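Local coordinates for putative diflavin flavoprotein A 5 (Nostoc sp. PCC 7120, PDB 4FEK) that probably carries electrons from NADH to oxygen, reducing it to water, as a modular flavodiiron protein whose N-terminal metallo-hydrolase-like domain is described here, at residues K5-P13 / S62-A70. Numbering follows the deposited sequence.
Sequences KPRDVQVLP and SFMKIYLEA
Val9 and Ala70 meet methyl against methyl, Val9 CG1 lying 3.7 Å from Ala70 CB where strand 8-13 passes over helix 62-70. The two branches of Val9 divide the work: CG1, anti to the backbone N (chi1 178°), takes Ala70, while CG2 rests 3.8 Å from Ile66 CG1 and 3.6 Å from the Ile66 carbonyl O, an atom already engaged in the helix by Ala70 N. Val11 CG2 adds a looser touch on Ala70 CB at 4.4 Å. Ile66 reaches across to the start of the strand, its CD1 packing 3.9 Å from Arg7 CB and 3.8 Å from Asp8 O. The extended Arg7 chain then crosses Phe63 at about a right angle, CD 3.8 Å from ring atom CE1, with the guanidinium and ring planes 56° apart. Arg7 NE makes a weak hydrogen bond to Ser25 OG on the adjoining strand, and Asp8, turned from the helix, forms a salt bridge with Arg24 there. The axes of strand 8-13 and helix 62-70 approach to 8.0 Å at 41°. This mostly apolar packing, the aliphatic part of Arg7 included, sets outermost sheet strand 8-15 against helix 61-74 in the αββα sandwich of the metallo-β-lactamase fold.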
ATOM      1  N   LYS A   5       1.278   1.798  24.800  1.00 63.16           N
ATOM      2  CA  LYS A   5      -0.058   2.089  24.298  1.00 62.64           C
ATOM      3  C   LYS A   5      -0.603   0.879  23.537  1.00 57.10           C
ATOM      4  O   LYS A   5       0.169   0.051  23.054  1.00 58.97           O
ATOM      5  CB  LYS A   5      -0.030   3.316  23.381  1.00 65.50           C
ATOM      6  CG  LYS A   5       0.787   4.495  23.897  1.00 70.21           C
ATOM      7  CD  LYS A   5       0.652   5.693  22.962  1.00 70.26           C
ATOM      8  CE  LYS A   5       1.623   6.810  23.308  1.00 73.22           C
ATOM      9  NZ  LYS A   5       1.460   7.981  22.395  1.00 73.01           N
ATOM     10  N   PRO A   6      -1.939   0.763  23.437  1.00 50.01           N
ATOM     11  CA  PRO A   6      -2.525  -0.334  22.662  1.00 43.55           C
ATOM     12  C   PRO A   6      -2.534  -0.014  21.166  1.00 33.37           C
ATOM     13  O   PRO A   6      -2.387   1.145  20.788  1.00 35.75           O
ATOM     14  CB  PRO A   6      -3.963  -0.370  23.169  1.00 44.02           C
ATOM     15  CG  PRO A   6      -4.252   1.059  23.484  1.00 45.60           C
ATOM     16  CD  PRO A   6      -2.977   1.570  24.107  1.00 47.57           C
ATOM     17  N   ARG A   7      -2.726  -1.033  20.337  1.00 25.77           N
ATOM     18  CA  ARG A   7      -2.887  -0.836  18.899  1.00 22.82           C
ATOM     19  C   ARG A   7      -4.232  -0.169  18.641  1.00 30.81           C
ATOM     20  O   ARG A   7      -5.222  -0.485  19.294  1.00 24.75           O
ATOM     21  CB  ARG A   7      -2.819  -2.179  18.175  1.00 29.38           C
ATOM     22  CG  ARG A   7      -1.497  -2.887  18.376  1.00 30.66           C
ATOM     23  CD  ARG A   7      -1.368  -4.158  17.549  1.00 32.69           C
ATOM     24  NE  ARG A   7      -0.031  -4.711  17.727  1.00 38.49           N
ATOM     25  CZ  ARG A   7       0.355  -5.913  17.322  1.00 43.13           C
ATOM     26  NH1 ARG A   7      -0.499  -6.715  16.702  1.00 42.71           N
ATOM     27  NH2 ARG A   7       1.602  -6.308  17.540  1.00 47.29           N
ATOM     28  N   ASP A   8      -4.270   0.768  17.705  1.00 21.74           N
ATOM     29  CA  ASP A   8      -5.540   1.427  17.359  1.00 22.67           C
ATOM     30  C   ASP A   8      -5.579   1.717  15.858  1.00 26.22           C
ATOM     31  O   ASP A   8      -4.607   1.459  15.142  1.00 23.32           O
ATOM     32  CB  ASP A   8      -5.739   2.719  18.171  1.00 27.35           C
ATOM     33  CG  ASP A   8      -4.680   3.789  17.875  1.00 32.65           C
ATOM     34  OD1 ASP A   8      -4.114   3.820  16.762  1.00 31.92           O
ATOM     35  OD2 ASP A   8      -4.418   4.626  18.763  1.00 33.58           O
ATOM     36  N   VAL A   9      -6.680   2.280  15.381  1.00 21.44           N
ATOM     37  CA  VAL A   9      -6.746   2.683  13.987  1.00 18.80           C
ATOM     38  C   VAL A   9      -7.062   4.164  13.913  1.00 19.18           C
ATOM     39  O   VAL A   9      -7.990   4.652  14.547  1.00 21.06           O
ATOM     40  CB  VAL A   9      -7.797   1.853  13.194  1.00 18.17           C
ATOM     41  CG1 VAL A   9      -7.874   2.334  11.748  1.00 11.70           C
ATOM     42  CG2 VAL A   9      -7.440   0.387  13.251  1.00 19.84           C
ATOM     43  N   GLN A  10      -6.267   4.886  13.140  1.00 14.88           N
ATOM     44  CA  GLN A  10      -6.433   6.313  12.985  1.00 22.09           C
ATOM     45  C   GLN A  10      -7.081   6.558  11.615  1.00 25.39           C
ATOM     46  O   GLN A  10      -6.535   6.153  10.580  1.00 21.41           O
ATOM     47  CB  GLN A  10      -5.034   6.937  13.120  1.00 22.32           C
ATOM     48  CG  GLN A  10      -4.915   8.425  13.095  1.00 27.37           C
ATOM     49  CD  GLN A  10      -3.459   8.841  13.268  1.00 28.24           C
ATOM     50  OE1 GLN A  10      -2.555   8.214  12.706  1.00 22.65           O
ATOM     51  NE2 GLN A  10      -3.224   9.876  14.052  1.00 26.95           N
ATOM     52  N   VAL A  11      -8.260   7.188  11.603  1.00 18.51           N
ATOM     53  CA  VAL A  11      -8.970   7.439  10.348  1.00 18.58           C
ATOM     54  C   VAL A  11      -9.038   8.942  10.050  1.00 28.34           C
ATOM     55  O   VAL A  11      -9.372   9.724  10.929  1.00 27.04           O
ATOM     56  CB  VAL A  11     -10.392   6.866  10.405  1.00 23.29           C
ATOM     57  CG1 VAL A  11     -11.073   6.987   9.041  1.00 20.85           C
ATOM     58  CG2 VAL A  11     -10.352   5.409  10.862  1.00 22.56           C
ATOM     59  N   LEU A  12      -8.731   9.336   8.816  1.00 26.37           N
ATOM     60  CA  LEU A  12      -8.650  10.747   8.443  1.00 23.95           C
ATOM     61  C   LEU A  12      -8.958  10.894   6.955  1.00 22.92           C
ATOM     62  O   LEU A  12      -8.505  10.086   6.140  1.00 22.31           O
ATOM     63  CB  LEU A  12      -7.231  11.260   8.711  1.00 25.31           C
ATOM     64  CG  LEU A  12      -6.844  12.656   9.231  1.00 38.55           C
ATOM     65  CD1 LEU A  12      -5.782  13.307   8.332  1.00 37.05           C
ATOM     66  CD2 LEU A  12      -8.022  13.620   9.458  1.00 40.32           C
ATOM     67  N   PRO A  13      -9.751  11.915   6.586  1.00 23.46           N
ATOM     68  CA  PRO A  13      -9.893  12.305   5.180  1.00 17.40           C
ATOM     69  C   PRO A  13      -8.558  12.837   4.662  1.00 20.55           C
ATOM     70  O   PRO A  13      -7.896  13.595   5.365  1.00 23.16           O
ATOM     71  CB  PRO A  13     -10.897  13.471   5.228  1.00 27.34           C
ATOM     72  CG  PRO A  13     -11.630  13.308   6.517  1.00 31.50           C
ATOM     73  CD  PRO A  13     -10.655  12.667   7.477  1.00 26.39           C
ATOM     74  N   SER A  62      -2.569  -9.494  12.118  1.00 27.60           N
ATOM     75  CA  SER A  62      -2.282  -8.901  13.418  1.00 30.05           C
ATOM     76  C   SER A  62      -3.153  -7.672  13.700  1.00 23.64           C
ATOM     77  O   SER A  62      -3.492  -7.378  14.857  1.00 26.12           O
ATOM     78  CB  SER A  62      -0.795  -8.544  13.504  1.00 34.71           C
ATOM     79  OG  SER A  62      -0.507  -7.887  14.724  1.00 46.37           O
ATOM     80  N   PHE A  63      -3.527  -6.974  12.633  1.00 19.47           N
ATOM     81  CA  PHE A  63      -4.355  -5.766  12.716  1.00 15.17           C
ATOM     82  C   PHE A  63      -5.804  -6.027  12.267  1.00 21.81           C
ATOM     83  O   PHE A  63      -6.629  -5.112  12.251  1.00 20.75           O
ATOM     84  CB  PHE A  63      -3.789  -4.702  11.787  1.00 13.70           C
ATOM     85  CG  PHE A  63      -2.589  -3.980  12.326  1.00 20.94           C
ATOM     86  CD1 PHE A  63      -2.609  -3.407  13.591  1.00 20.68           C
ATOM     87  CD2 PHE A  63      -1.456  -3.821  11.536  1.00 20.66           C
ATOM     88  CE1 PHE A  63      -1.514  -2.702  14.067  1.00 20.29           C
ATOM     89  CE2 PHE A  63      -0.348  -3.125  12.018  1.00 16.87           C
ATOM     90  CZ  PHE A  63      -0.392  -2.565  13.287  1.00 20.47           C
HETATM   91  N   MSE A  64      -6.104  -7.267  11.895  1.00 24.09           N
HETATM   92  CA  MSE A  64      -7.369  -7.589  11.235  1.00 25.29           C
HETATM   93  C   MSE A  64      -8.600  -7.125  11.992  1.00 21.87           C
HETATM   94  O   MSE A  64      -9.471  -6.465  11.415  1.00 20.40           O
HETATM   95  CB  MSE A  64      -7.489  -9.091  11.008  1.00 27.79           C
HETATM   96  CG  MSE A  64      -8.854  -9.525  10.506  1.00 33.77           C
HETATM   97 SE   MSE A  64      -8.946 -11.474  10.290  0.89 48.02          SE
HETATM   98  CE  MSE A  64      -8.616 -12.017  12.143  1.00 46.02           C
ATOM     99  N   LYS A  65      -8.670  -7.482  13.270  1.00 22.43           N
ATOM    100  CA  LYS A  65      -9.852  -7.179  14.071  1.00 28.67           C
ATOM    101  C   LYS A  65     -10.107  -5.686  14.208  1.00 21.98           C
ATOM    102  O   LYS A  65     -11.213  -5.225  13.934  1.00 19.72           O
ATOM    103  CB  LYS A  65      -9.784  -7.823  15.457  1.00 35.21           C
ATOM    104  CG  LYS A  65     -11.045  -7.559  16.284  1.00 46.72           C
ATOM    105  CD  LYS A  65     -10.926  -8.102  17.711  1.00 57.30           C
ATOM    106  CE  LYS A  65     -12.227  -7.953  18.488  1.00 64.68           C
ATOM    107  NZ  LYS A  65     -13.302  -8.882  18.026  1.00 68.38           N
ATOM    108  N   ILE A  66      -9.094  -4.915  14.608  1.00 20.09           N
ATOM    109  CA  ILE A  66      -9.322  -3.475  14.766  1.00 20.44           C
ATOM    110  C   ILE A  66      -9.521  -2.777  13.423  1.00 19.38           C
ATOM    111  O   ILE A  66     -10.251  -1.789  13.330  1.00 21.99           O
ATOM    112  CB  ILE A  66      -8.217  -2.765  15.593  1.00 19.59           C
ATOM    113  CG1 ILE A  66      -6.847  -2.939  14.945  1.00 20.53           C
ATOM    114  CG2 ILE A  66      -8.197  -3.285  17.025  1.00 29.42           C
ATOM    115  CD1 ILE A  66      -5.749  -2.169  15.661  1.00 20.52           C
ATOM    116  N   TYR A  67      -8.879  -3.306  12.380  1.00 18.26           N
ATOM    117  CA  TYR A  67      -9.097  -2.808  11.045  1.00 20.24           C
ATOM    118  C   TYR A  67     -10.567  -2.933  10.616  1.00 16.87           C
ATOM    119  O   TYR A  67     -11.180  -1.961  10.190  1.00 17.57           O
ATOM    120  CB  TYR A  67      -8.225  -3.568  10.060  1.00 15.96           C
ATOM    121  CG  TYR A  67      -8.515  -3.167   8.643  1.00 13.29           C
ATOM    122  CD1 TYR A  67      -8.243  -1.880   8.195  1.00 16.89           C
ATOM    123  CD2 TYR A  67      -9.087  -4.073   7.754  1.00 17.76           C
ATOM    124  CE1 TYR A  67      -8.512  -1.506   6.889  1.00 16.95           C
ATOM    125  CE2 TYR A  67      -9.369  -3.711   6.452  1.00 17.27           C
ATOM    126  CZ  TYR A  67      -9.072  -2.430   6.023  1.00 20.00           C
ATOM    127  OH  TYR A  67      -9.345  -2.093   4.717  1.00 24.91           O
ATOM    128  N   LEU A  68     -11.112  -4.140  10.703  1.00 15.39           N
ATOM    129  CA  LEU A  68     -12.488  -4.379  10.276  1.00 17.72           C
ATOM    130  C   LEU A  68     -13.517  -3.567  11.072  1.00 18.63           C
ATOM    131  O   LEU A  68     -14.497  -3.065  10.500  1.00 20.60           O
ATOM    132  CB  LEU A  68     -12.813  -5.871  10.348  1.00 18.57           C
ATOM    133  CG  LEU A  68     -12.046  -6.699   9.312  1.00 24.40           C
ATOM    134  CD1 LEU A  68     -12.280  -8.179   9.553  1.00 26.33           C
ATOM    135  CD2 LEU A  68     -12.408  -6.300   7.886  1.00 26.68           C
ATOM    136  N   GLU A  69     -13.305  -3.448  12.382  1.00 19.93           N
ATOM    137  CA  GLU A  69     -14.144  -2.570  13.216  1.00 20.66           C
ATOM    138  C   GLU A  69     -14.133  -1.124  12.727  1.00 24.86           C
ATOM    139  O   GLU A  69     -15.192  -0.516  12.585  1.00 19.49           O
ATOM    140  CB  GLU A  69     -13.707  -2.621  14.682  1.00 24.78           C
ATOM    141  CG  GLU A  69     -13.870  -4.010  15.317  1.00 39.23           C
ATOM    142  CD  GLU A  69     -13.933  -3.965  16.846  1.00 53.62           C
ATOM    143  OE1 GLU A  69     -14.152  -2.864  17.407  1.00 59.56           O
ATOM    144  OE2 GLU A  69     -13.767  -5.028  17.484  1.00 54.89           O
ATOM    145  N   ALA A  70     -12.942  -0.571  12.468  1.00 19.76           N
ATOM    146  CA  ALA A  70     -12.844   0.793  11.951  1.00 20.96           C
ATOM    147  C   ALA A  70     -13.457   0.933  10.543  1.00 19.29           C
ATOM    148  O   ALA A  70     -14.111   1.935  10.220  1.00 19.71           O
ATOM    149  CB  ALA A  70     -11.378   1.269  11.953  1.00 18.63           C
TER